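PDB 4V1T: LYND from Lyngbya aestuarii, which probably catalyses the ATP-dependent cyclodehydration of cysteine residues in cyanobactin precursor peptides, forming thiazoline rings. Local coordinates for residues S610-K613 / E618-I621. Numbering follows the deposited sequence.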
ATOM      1  N   SER B 610      16.554 -19.453  21.919  1.00 38.77           N
ATOM      2  CA  SER B 610      15.627 -20.467  21.472  1.00 43.66           C
ATOM      3  C   SER B 610      16.321 -21.558  20.678  1.00 41.35           C
ATOM      4  O   SER B 610      17.103 -21.284  19.768  1.00 45.40           O
ATOM      5  CB  SER B 610      14.515 -19.837  20.625  1.00 38.95           C
ATOM      6  OG  SER B 610      13.725 -20.847  20.024  1.00 40.13           O
ATOM      7  N   ASN B 611      16.000 -22.799  21.030  1.00 40.29           N
ATOM      8  CA  ASN B 611      16.469 -23.977  20.323  1.00 51.58           C
ATOM      9  C   ASN B 611      15.301 -24.761  19.719  1.00 51.90           C
ATOM     10  O   ASN B 611      14.164 -24.662  20.177  1.00 54.51           O
ATOM     11  CB  ASN B 611      17.262 -24.884  21.270  1.00 61.08           C
ATOM     12  CG  ASN B 611      16.392 -25.495  22.360  1.00 59.46           C
ATOM     13  OD1 ASN B 611      15.759 -24.788  23.139  1.00 59.83           O
ATOM     14  ND2 ASN B 611      16.353 -26.815  22.409  1.00 66.60           N
ATOM     15  N   ARG B 612      15.576 -25.541  18.694  1.00 54.36           N
ATOM     16  CA  ARG B 612      14.619 -26.499  18.182  1.00 54.29           C
ATOM     17  C   ARG B 612      14.624 -27.775  18.962  1.00 53.15           C
ATOM     18  O   ARG B 612      15.654 -28.292  19.285  1.00 52.78           O
ATOM     19  CB  ARG B 612      14.927 -26.847  16.753  1.00 54.03           C
ATOM     20  CG  ARG B 612      14.802 -25.686  15.821  1.00 60.81           C
ATOM     21  CD  ARG B 612      13.464 -25.650  15.156  1.00 66.86           C
ATOM     22  NE  ARG B 612      13.538 -26.203  13.824  1.00 68.80           N
ATOM     23  CZ  ARG B 612      12.916 -27.300  13.454  1.00 72.55           C
ATOM     24  NH1 ARG B 612      12.170 -27.967  14.323  1.00 86.57           N
ATOM     25  NH2 ARG B 612      13.047 -27.725  12.219  1.00 70.14           N
ATOM     26  N   LYS B 613      13.445 -28.271  19.255  1.00 59.31           N
ATOM     27  CA  LYS B 613      13.277 -29.606  19.740  1.00 68.04           C
ATOM     28  C   LYS B 613      13.085 -30.384  18.491  1.00 76.85           C
ATOM     29  O   LYS B 613      12.454 -29.910  17.572  1.00 92.91           O
ATOM     30  CB  LYS B 613      12.032 -29.733  20.576  1.00 68.20           C
ATOM     31  CG  LYS B 613      11.826 -28.604  21.544  1.00 74.60           C
ATOM     32  CD  LYS B 613      10.345 -28.359  21.748  1.00 75.73           C
ATOM     33  CE  LYS B 613      10.016 -27.872  23.130  1.00 78.10           C
ATOM     34  NZ  LYS B 613      10.811 -28.580  24.172  1.00 88.81           N
ATOM     35  N   GLU B 618      19.786 -28.148  16.171  1.00 53.16           N
ATOM     36  CA  GLU B 618      19.094 -27.370  17.198  1.00 59.19           C
ATOM     37  C   GLU B 618      18.783 -25.935  16.770  1.00 55.22           C
ATOM     38  O   GLU B 618      17.881 -25.313  17.315  1.00 52.75           O
ATOM     39  CB  GLU B 618      19.911 -27.352  18.484  1.00 50.18           C
ATOM     40  CG  GLU B 618      19.965 -28.708  19.172  1.00 53.21           C
ATOM     41  CD  GLU B 618      20.558 -28.637  20.566  1.00 64.92           C
ATOM     42  OE1 GLU B 618      20.765 -27.514  21.077  1.00 67.30           O
ATOM     43  OE2 GLU B 618      20.816 -29.710  21.151  1.00 60.32           O
ATOM     44  N   ARG B 619      19.542 -25.429  15.802  1.00 54.00           N
ATOM     45  CA  ARG B 619      19.351 -24.087  15.257  1.00 54.07           C
ATOM     46  C   ARG B 619      19.299 -23.060  16.374  1.00 57.15           C
ATOM     47  O   ARG B 619      18.306 -22.342  16.536  1.00 51.07           O
ATOM     48  CB  ARG B 619      18.057 -24.004  14.432  1.00 59.68           C
ATOM     49  CG  ARG B 619      17.865 -25.127  13.427  1.00 68.26           C
ATOM     50  CD  ARG B 619      18.249 -24.753  12.008  1.00 58.49           C
ATOM     51  NE  ARG B 619      17.309 -25.376  11.076  1.00 82.01           N
ATOM     52  CZ  ARG B 619      17.517 -25.520   9.775  1.00 85.96           C
ATOM     53  NH1 ARG B 619      18.645 -25.100   9.234  1.00 80.67           N
ATOM     54  NH2 ARG B 619      16.597 -26.100   9.018  1.00 88.23           N
ATOM     55  N   LEU B 620      20.358 -23.015  17.163  1.00 48.86           N
ATOM     56  CA  LEU B 620      20.432 -22.078  18.263  1.00 47.21           C
ATOM     57  C   LEU B 620      20.364 -20.668  17.709  1.00 49.74           C
ATOM     58  O   LEU B 620      21.184 -20.237  16.898  1.00 47.16           O
ATOM     59  CB  LEU B 620      21.716 -22.264  19.084  1.00 50.45           C
ATOM     60  CG  LEU B 620      21.803 -23.588  19.844  1.00 62.15           C
ATOM     61  CD1 LEU B 620      23.164 -23.725  20.508  1.00 62.57           C
ATOM     62  CD2 LEU B 620      20.682 -23.694  20.870  1.00 64.02           C
ATOM     63  N   ILE B 621      19.350 -19.956  18.146  1.00 44.63           N
ATOM     64  CA  ILE B 621      19.166 -18.603  17.720  1.00 51.91           C
ATOM     65  C   ILE B 621      18.954 -17.751  18.951  1.00 42.11           C
ATOM     66  O   ILE B 621      18.447 -18.204  19.970  1.00 44.02           O
ATOM     67  CB  ILE B 621      18.011 -18.522  16.702  1.00 58.74           C
ATOM     68  CG1 ILE B 621      18.464 -19.245  15.424  1.00 53.74           C
ATOM     69  CG2 ILE B 621      17.656 -17.072  16.392  1.00 65.31           C
ATOM     70  CD1 ILE B 621      17.412 -19.451  14.409  1.00 57.68           C
TER
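S610 and I621 form an antiparallel hydrogen-bonded pair, defined by two reciprocal bonds: S610 N to I621 O at 3.0 Å, and I621 N to S610 O at 3.1 Å. Pairing stays in register through N611 and L620 and slips at R612. Regular pairing would set R612 opposite R619, yet the amide of R612 binds the carbonyl of E618, with R612 N to E618 O at 2.7 Å. That bond is nearly straight, 172° at the hydrogen, and uses an in-plane lone pair. R619 is the extra residue, and its positive phi (51°) fits the local break in strand geometry.

The tight part is this backbone join and the arginine stems beside it. CG of R612 stands 3.4 Å from E618 O and also meets R619, whose CB is 3.9 Å from R612 CG. With CG anti to the carbonyl carbon in both arginines, the two stems leave the backbone on the same side and run together, their guanidinium planes 30° apart. NE of R612 and NE of R619 remain 4.7 Å apart; salt bridges from R612 to D589 and from R619 to D653 probably offset the like charges.

On the other side, CB of N611 does pack on the CD2 methyl of buried L620, at 3.6 Å. The loose element there is the carboxylate of E618, which comes no nearer to N611 CB than 4.4 Å, at OE1. That oxygen instead accepts a hydrogen bond from the backbone N of L669.

The contact thus closes the hairpin between strands 605-612 and 621-626 of a three-stranded antiparallel sheet in the YcaO family region. Strand 590-596 flanks 605-612 on its other edge, and the carbonyl oxygen of its D591 takes a hydrogen bond with S610 OG, while L664 of helix 661-666 packs against R619 and I621.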